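Local coordinates for cellulose biosynthesis protein BcsG (PDB 5OLT), which is required for cellulose biosynthesis, this chain being the zinc-binding extramembrane domain of the membrane protein, which belongs to the alkaline phosphatase family, at residues 97-102 with 355-360; 106-111 with 120-125. All blocks are in the same frame, centred on the assembly; numbering follows the deposited sequence.

Coming from the N terminus, the chain leaves strand 90-96 of the central mixed sheet and enters the loop 97-102, the first half of contact 1. Helix 102-110 follows at once, and its last turns supply the first half of contact 2. After eight intervening residues, segment 120-125, which starts in the short helix 119-122, closes contact 2, a local loop whose surroundings are also tied by the Cys114-Cys130 disulfide. Contact 1 closes only after 252 intervening residues, so contact 2 is nested inside it. It joins the loop that ends at the zinc ligand Ser102 to the small C-terminal antiparallel sheet. Arg108 packs against Gly98 and Thr99, bringing the two contacts together.

Contact 1: residues 97-102 with 355-360; sequences SGTSYS and SENANA. With ZN (zinc ion), chain B.
A chi1 of -58° sets Asn357 CG beside its own backbone N and points the amide at the loop 97-102, while Thr99 turns OG1 away from its N (chi1 -178°), within reach of both Asn357 OD1 and Glu356 O. Here strand 355-357, the edge of the small C-terminal antiparallel sheet, is pinned to the loop leading from strand 90-96 into helix 102-110. Asn357 is modelled in two conformers; in the one described, both ends of its amide bond to the loop. Asn357 OD1 accepts an almost straight bond from Ser100 N at 3.1 Å, in the plane of the Asn357 carbonyl, on a lone pair of OD1. Asn357 ND2 gives a bond within the amide plane to Ser100 OG, 2.9 Å away, and another to Asp283 O; Ser100 OG also pairs with Arg282 O. One residue earlier on the strand, Glu356 N hydrogen-bonds to Gly98 O at 2.8 Å, the donor lying well above the carbonyl plane. Tyr101 covers the amide: its ring, tethered through OH to Asp283, stacks with the planes 18° apart. Tyr101 also N-caps helix 102-110, and the next residue, Ser102, places OG 2.0 Å from the zinc ion, whose other protein ligands are Cys67, Glu266 and His267.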
ATOM      1  N   SER A  97       1.418  -5.367   4.822  1.00  9.32           N
ATOM      2  CA  SER A  97       0.748  -5.531   3.524  1.00  9.12           C
ATOM      3  C   SER A  97      -0.412  -6.544   3.549  1.00  9.09           C
ATOM      4  O   SER A  97      -1.197  -6.584   2.605  1.00 10.36           O
ATOM      5  CB  SER A  97       1.743  -5.961   2.438  1.00  9.92           C
ATOM      6  OG  SER A  97       2.174  -7.277   2.684  1.00 11.78           O
ATOM      7  N   GLY A  98      -0.519  -7.326   4.616  1.00  9.33           N
ATOM      8  CA  GLY A  98      -1.673  -8.215   4.791  1.00  9.16           C
ATOM      9  C   GLY A  98      -1.620  -9.533   4.040  1.00  9.66           C
ATOM     10  O   GLY A  98      -2.550 -10.322   4.205  1.00  9.85           O
ATOM     11  N   THR A  99      -0.581  -9.750   3.217  1.00  8.85           N
ATOM     12  CA  THR A  99      -0.501 -10.937   2.343  1.00  8.55           C
ATOM     13  C   THR A  99       0.848 -10.973   1.703  1.00  8.91           C
ATOM     14  O   THR A  99       1.593  -9.957   1.735  1.00 10.15           O
ATOM     15  CB  THR A  99      -1.607 -10.870   1.260  1.00  9.80           C
ATOM     16  OG1 THR A  99      -1.547 -12.053   0.453  1.00 11.36           O
ATOM     17  CG2 THR A  99      -1.449  -9.631   0.378  1.00 11.63           C
ATOM     18  N   SER A 100       1.210 -12.133   1.149  1.00  9.39           N
ATOM     19  CA  SER A 100       2.474 -12.214   0.432  1.00  9.51           C
ATOM     20  C   SER A 100       2.315 -12.511  -1.055  1.00  8.81           C
ATOM     21  O   SER A 100       3.339 -12.779  -1.707  1.00 10.19           O
ATOM     22  CB  SER A 100       3.426 -13.176   1.096  1.00 12.19           C
ATOM     23  OG  SER A 100       2.869 -14.473   1.221  1.00 12.51           O
ATOM     24  N   TYR A 101       1.084 -12.408  -1.586  1.00  9.17           N
ATOM     25  CA  TYR A 101       0.841 -12.624  -3.020  1.00  9.71           C
ATOM     26  C   TYR A 101       0.321 -11.368  -3.680  1.00 10.06           C
ATOM     27  O   TYR A 101      -0.351 -10.554  -3.041  1.00 10.59           O
ATOM     28  CB  TYR A 101      -0.169 -13.763  -3.221  1.00 11.41           C
ATOM     29  CG  TYR A 101       0.316 -15.156  -2.803  1.00 12.05           C
ATOM     30  CD1 TYR A 101       1.641 -15.562  -2.973  1.00 13.71           C
ATOM     31  CD2 TYR A 101      -0.600 -16.079  -2.329  1.00 12.84           C
ATOM     32  CE1 TYR A 101       2.055 -16.858  -2.622  1.00 13.91           C
ATOM     33  CE2 TYR A 101      -0.221 -17.381  -2.016  1.00 13.92           C
ATOM     34  CZ  TYR A 101       1.105 -17.759  -2.155  1.00 12.59           C
ATOM     35  OH  TYR A 101       1.437 -19.077  -1.814  1.00 15.43           O
ATOM     36  N   SER A 102       0.618 -11.222  -4.981  1.00  9.53           N
ATOM     37  CA  SER A 102       0.334  -9.975  -5.674  1.00 10.06           C
ATOM     38  C   SER A 102      -1.145  -9.672  -5.843  1.00 10.34           C
ATOM     39  O   SER A 102      -1.583  -8.540  -5.581  1.00 11.17           O
ATOM     40  CB  SER A 102       0.957 -10.011  -7.073  1.00 11.09           C
ATOM     41  OG  SER A 102       2.354 -10.274  -7.011  1.00 11.58           O
ATOM     42  N   SER A 355      -1.720 -11.158   8.518  1.00  8.80           N
ATOM     43  CA  SER A 355      -1.507 -11.381   7.090  1.00  9.15           C
ATOM     44  C   SER A 355      -2.030 -12.747   6.698  1.00  9.36           C
ATOM     45  O   SER A 355      -1.964 -13.700   7.505  1.00 10.16           O
ATOM     46  CB  SER A 355      -0.014 -11.307   6.746  1.00 10.31           C
ATOM     47  OG  SER A 355       0.496 -10.039   7.115  1.00 10.91           O
ATOM     48  N   GLU A 356      -2.546 -12.839   5.483  1.00  9.10           N
ATOM     49  CA  GLU A 356      -3.128 -14.093   5.029  1.00  9.98           C
ATOM     50  C   GLU A 356      -2.923 -14.336   3.599  1.00 10.07           C
ATOM     51  O   GLU A 356      -2.880 -13.406   2.790  1.00 10.99           O
ATOM     52  CB  GLU A 356      -4.674 -14.075   5.170  1.00 13.71           C
ATOM     53  CG  GLU A 356      -5.188 -13.637   6.477  1.00 15.45           C
ATOM     54  CD  GLU A 356      -6.667 -13.876   6.636  1.00 14.04           C
ATOM     55  OE1 GLU A 356      -7.310 -14.746   5.943  1.00 13.33           O
ATOM     56  OE2 GLU A 356      -7.149 -13.177   7.522  1.00 15.41           O
ATOM     57  N   ASN A 357      -2.797 -15.629   3.283  0.70 10.76           N
ATOM     58  CA  ASN A 357      -3.013 -16.125   1.914  0.70 11.78           C
ATOM     59  C   ASN A 357      -4.138 -17.174   2.062  0.70 12.11           C
ATOM     60  O   ASN A 357      -4.594 -17.413   3.173  0.70 11.86           O
ATOM     61  CB  ASN A 357      -1.724 -16.729   1.341  0.70 12.41           C
ATOM     62  CG  ASN A 357      -0.552 -15.744   1.316  0.70 11.53           C
ATOM     63  OD1 ASN A 357      -0.717 -14.538   1.118  0.70 11.17           O
ATOM     64  ND2 ASN A 357       0.649 -16.274   1.453  0.70 11.20           N
ATOM     65  N   ALA A 358      -4.565 -17.827   0.981  1.00 14.18           N
ATOM     66  CA  ALA A 358      -5.683 -18.799   1.052  1.00 15.33           C
ATOM     67  C   ALA A 358      -5.503 -19.822   2.156  1.00 16.59           C
ATOM     68  O   ALA A 358      -6.465 -20.182   2.846  1.00 21.08           O
ATOM     69  CB  ALA A 358      -5.906 -19.507  -0.273  1.00 17.65           C
ATOM     70  N   ASN A 359      -4.258 -20.223   2.375  1.00 14.39           N
ATOM     71  CA  ASN A 359      -4.031 -21.364   3.240  1.00 18.21           C
ATOM     72  C   ASN A 359      -3.403 -21.086   4.590  1.00 17.31           C
ATOM     73  O   ASN A 359      -3.189 -21.989   5.382  1.00 20.64           O
ATOM     74  CB  ASN A 359      -3.137 -22.358   2.485  1.00 24.70           C
ATOM     75  CG  ASN A 359      -3.815 -22.990   1.286  1.00 26.12           C
ATOM     76  OD1 ASN A 359      -3.776 -22.473   0.157  1.00 30.14           O
ATOM     77  ND2 ASN A 359      -4.383 -24.170   1.511  1.00 30.33           N
ATOM     78  N   ALA A 360      -3.080 -19.826   4.856  1.00 14.37           N
ATOM     79  CA  ALA A 360      -2.274 -19.518   6.024  1.00 12.65           C
ATOM     80  C   ALA A 360      -2.622 -18.151   6.553  1.00 11.85           C
ATOM     81  O   ALA A 360      -2.874 -17.220   5.769  1.00 12.57           O
ATOM     82  CB  ALA A 360      -0.795 -19.551   5.657  1.00 14.75           C
TER
HETATM   83 ZN    ZN B 601       3.794  -9.137  -6.222  0.75 12.46          ZN
HETATM   84  O   HOH W   1       4.501 -11.430  -6.921  1.00 32.28           O

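Contact 2: residues 106-111 with 120-125; sequences AIRLLR and TRLYQP
Leu122 reaches across to Ile107 and Arg108, packing the short, weakly bonded helix 119-122 against helix 102-110, across the loop that joins them. Its CB points neither at the other segment nor away from it, and a chi1 of -82° then swings CG beside the backbone N, carrying the branches forward. CG lies over one face of the Arg108 guanidinium, near its rim. At the fork, Leu122 CD1 comes 3.7 Å from Arg108 NE, and Leu122 CD2 touches both Arg108 CG, at 3.7 Å, and Ile107 CG2, at 3.8 Å. The tip of Ile107 turns elsewhere: its CD1 meets Tyr123 CE1 at 3.7 Å, while the hydroxyl of that tyrosine bonds to Glu159. Beyond this apolar patch, the extended chain of Arg111 presents its guanidinium end-on to Gln124 O, NH1 at 3.0 Å and NH2 at 3.1 Å. Arg121 O is a weak further acceptor for NH1, and Asn163 O takes a bond from NH2. Leu122 O lies over the face of the same group without a hydrogen bond. Both arginines are thus tied to main-chain oxygens, Arg108 to Pro117 O, and the partial negative charge of these carbonyls would be expected to offset the charge of both.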
ATOM      1  N   ALA A 106      -3.115  -6.380  -4.222  1.00 10.00           N
ATOM      2  CA  ALA A 106      -3.733  -5.317  -5.018  1.00 10.34           C
ATOM      3  C   ALA A 106      -5.204  -5.151  -4.645  1.00 10.24           C
ATOM      4  O   ALA A 106      -5.696  -4.024  -4.502  1.00 10.79           O
ATOM      5  CB  ALA A 106      -3.597  -5.619  -6.489  1.00 12.71           C
ATOM      6  N   ILE A 107      -5.923  -6.267  -4.433  1.00  9.58           N
ATOM      7  CA  ILE A 107      -7.313  -6.169  -4.030  1.00 10.64           C
ATOM      8  C   ILE A 107      -7.431  -5.489  -2.656  1.00  9.33           C
ATOM      9  O   ILE A 107      -8.299  -4.635  -2.463  1.00 11.08           O
ATOM     10  CB  ILE A 107      -7.972  -7.570  -3.976  1.00 11.25           C
ATOM     11  CG1 ILE A 107      -7.918  -8.250  -5.362  1.00 11.59           C
ATOM     12  CG2 ILE A 107      -9.445  -7.440  -3.575  1.00 12.75           C
ATOM     13  CD1 ILE A 107      -8.212  -9.740  -5.265  1.00 15.45           C
ATOM     14  N   ARG A 108      -6.552  -5.839  -1.706  1.00  9.29           N
ATOM     15  CA  ARG A 108      -6.595  -5.216  -0.387  1.00  9.11           C
ATOM     16  C   ARG A 108      -6.391  -3.692  -0.509  1.00  9.31           C
ATOM     17  O   ARG A 108      -7.074  -2.920   0.144  1.00 10.05           O
ATOM     18  CB  ARG A 108      -5.565  -5.841   0.530  1.00  8.64           C
ATOM     19  CG  ARG A 108      -5.942  -7.258   0.958  1.00  9.97           C
ATOM     20  CD  ARG A 108      -4.922  -7.874   1.915  1.00  9.98           C
ATOM     21  NE  ARG A 108      -5.368  -9.217   2.344  1.00 10.64           N
ATOM     22  CZ  ARG A 108      -6.344  -9.439   3.231  1.00  9.95           C
ATOM     23  NH1 ARG A 108      -6.950  -8.439   3.875  1.00 10.36           N
ATOM     24  NH2 ARG A 108      -6.732 -10.706   3.476  1.00 11.44           N
ATOM     25  N   LEU A 109      -5.431  -3.276  -1.321  1.00  9.43           N
ATOM     26  CA  LEU A 109      -5.191  -1.849  -1.512  1.00  9.92           C
ATOM     27  C   LEU A 109      -6.381  -1.160  -2.187  1.00 10.07           C
ATOM     28  O   LEU A 109      -6.785  -0.062  -1.769  1.00 10.51           O
ATOM     29  CB  LEU A 109      -3.930  -1.672  -2.381  1.00 10.42           C
ATOM     30  CG  LEU A 109      -3.535  -0.237  -2.789  1.00 10.01           C
ATOM     31  CD1 LEU A 109      -3.452   0.738  -1.632  1.00 12.58           C
ATOM     32  CD2 LEU A 109      -2.190  -0.317  -3.471  1.00 12.39           C
ATOM     33  N   LEU A 110      -6.967  -1.806  -3.201  1.00 10.34           N
ATOM     34  CA  LEU A 110      -8.132  -1.228  -3.874  1.00 10.27           C
ATOM     35  C   LEU A 110      -9.354  -1.154  -2.948  1.00 10.58           C
ATOM     36  O   LEU A 110     -10.205  -0.269  -3.112  1.00 11.46           O
ATOM     37  CB  LEU A 110      -8.440  -1.946  -5.212  1.00 11.52           C
ATOM     38  CG  LEU A 110      -7.294  -1.742  -6.217  1.00 12.80           C
ATOM     39  CD1 LEU A 110      -7.408  -2.746  -7.333  1.00 13.40           C
ATOM     40  CD2 LEU A 110      -7.283  -0.330  -6.776  1.00 14.03           C
ATOM     41  N   ARG A 111      -9.362  -1.986  -1.900  1.00 10.60           N
ATOM     42  CA  ARG A 111     -10.434  -1.961  -0.906  1.00 10.50           C
ATOM     43  C   ARG A 111      -9.987  -1.241   0.379  1.00 10.53           C
ATOM     44  O   ARG A 111     -10.481  -1.511   1.474  1.00 10.93           O
ATOM     45  CB  ARG A 111     -10.940  -3.372  -0.621  1.00 11.34           C
ATOM     46  CG  ARG A 111     -11.588  -4.035  -1.820  1.00 13.03           C
ATOM     47  CD  ARG A 111     -12.153  -5.395  -1.439  1.00 14.43           C
ATOM     48  NE  ARG A 111     -12.654  -6.058  -2.635  1.00 16.57           N
ATOM     49  CZ  ARG A 111     -13.339  -7.195  -2.600  1.00 16.07           C
ATOM     50  NH1 ARG A 111     -13.628  -7.748  -1.413  1.00 16.72           N
ATOM     51  NH2 ARG A 111     -13.775  -7.705  -3.756  1.00 17.14           N
ATOM     52  N   THR A 120     -10.818 -15.059   2.439  0.60 15.39           N
ATOM     53  CA  THR A 120     -12.072 -15.517   1.837  0.60 17.91           C
ATOM     54  C   THR A 120     -12.905 -14.314   1.350  0.60 17.39           C
ATOM     55  O   THR A 120     -13.337 -14.295   0.184  0.60 19.26           O
ATOM     56  CB  THR A 120     -12.895 -16.389   2.818  0.60 18.52           C
ATOM     57  OG1 THR A 120     -12.096 -17.483   3.302  0.60 18.08           O
ATOM     58  CG2 THR A 120     -14.134 -16.958   2.131  0.60 20.18           C
ATOM     59  N   ARG A 121     -13.071 -13.321   2.235  1.00 17.36           N
ATOM     60  CA  ARG A 121     -13.915 -12.132   1.988  1.00 17.52           C
ATOM     61  C   ARG A 121     -13.339 -11.284   0.834  1.00 19.26           C
ATOM     62  O   ARG A 121     -14.083 -10.559   0.120  1.00 18.33           O
ATOM     63  CB  ARG A 121     -14.084 -11.303   3.268  1.00 23.55           C
ATOM     64  CG  ARG A 121     -15.229 -11.587   4.232  1.00 29.29           C
ATOM     65  CD  ARG A 121     -15.972 -10.257   4.635  1.00 29.29           C
ATOM     66  NE  ARG A 121     -15.244  -9.365   5.593  1.00 23.37           N
ATOM     67  CZ  ARG A 121     -15.080  -8.034   5.521  1.00 22.02           C
ATOM     68  NH1 ARG A 121     -15.614  -7.309   4.519  1.00 26.05           N
ATOM     69  NH2 ARG A 121     -14.390  -7.385   6.496  1.00 19.51           N
ATOM     70  N   LEU A 122     -12.030 -11.363   0.599  1.00 18.38           N
ATOM     71  CA  LEU A 122     -11.457 -10.630  -0.572  1.00 20.15           C
ATOM     72  C   LEU A 122     -12.006 -10.991  -1.916  1.00 21.48           C
ATOM     73  O   LEU A 122     -11.937 -10.192  -2.870  1.00 24.81           O
ATOM     74  CB  LEU A 122      -9.961 -10.877  -0.754  1.00 23.32           C
ATOM     75  CG  LEU A 122      -9.028 -10.099   0.066  1.00 21.50           C
ATOM     76  CD1 LEU A 122      -7.615 -10.484  -0.357  1.00 15.70           C
ATOM     77  CD2 LEU A 122      -9.273  -8.599   0.012  1.00 16.78           C
ATOM     78  N   TYR A 123     -12.472 -12.242  -2.030  1.00 21.67           N
ATOM     79  CA  TYR A 123     -12.873 -12.777  -3.307  1.00 21.40           C
ATOM     80  C   TYR A 123     -14.396 -12.769  -3.525  1.00 22.18           C
ATOM     81  O   TYR A 123     -14.897 -13.370  -4.470  1.00 25.98           O
ATOM     82  CB  TYR A 123     -12.198 -14.143  -3.554  1.00 24.39           C
ATOM     83  CG  TYR A 123     -10.739 -13.919  -3.824  1.00 22.36           C
ATOM     84  CD1 TYR A 123     -10.290 -13.648  -5.128  1.00 19.35           C
ATOM     85  CD2 TYR A 123      -9.794 -13.912  -2.781  1.00 23.17           C
ATOM     86  CE1 TYR A 123      -8.950 -13.371  -5.377  1.00 22.95           C
ATOM     87  CE2 TYR A 123      -8.468 -13.637  -3.035  1.00 24.49           C
ATOM     88  CZ  TYR A 123      -8.041 -13.388  -4.319  1.00 23.22           C
ATOM     89  OH  TYR A 123      -6.707 -13.120  -4.582  1.00 27.10           O
ATOM     90  N   GLN A 124     -15.098 -12.074  -2.626  1.00 20.44           N
ATOM     91  CA  GLN A 124     -16.520 -11.850  -2.699  1.00 22.77           C
ATOM     92  C   GLN A 124     -16.694 -10.342  -2.833  1.00 21.38           C
ATOM     93  O   GLN A 124     -15.824  -9.595  -2.407  1.00 19.16           O
ATOM     94  CB  GLN A 124     -17.193 -12.412  -1.430  1.00 23.53           C
ATOM     95  CG  GLN A 124     -16.912 -13.922  -1.251  1.00 28.42           C
ATOM     96  CD  GLN A 124     -17.110 -14.512   0.148  1.00 35.40           C
ATOM     97  OE1 GLN A 124     -17.285 -13.808   1.152  1.00 39.13           O
ATOM     98  NE2 GLN A 124     -17.061 -15.851   0.214  1.00 38.19           N
ATOM     99  N   PRO A 125     -17.797  -9.873  -3.442  1.00 21.89           N
ATOM    100  CA  PRO A 125     -18.009  -8.420  -3.548  1.00 20.71           C
ATOM    101  C   PRO A 125     -18.018  -7.777  -2.170  1.00 19.12           C
ATOM    102  O   PRO A 125     -18.477  -8.396  -1.182  1.00 20.91           O
ATOM    103  CB  PRO A 125     -19.395  -8.326  -4.152  1.00 25.37           C
ATOM    104  CG  PRO A 125     -19.520  -9.571  -4.965  1.00 27.56           C
ATOM    105  CD  PRO A 125     -18.767 -10.642  -4.238  1.00 23.03           C
TER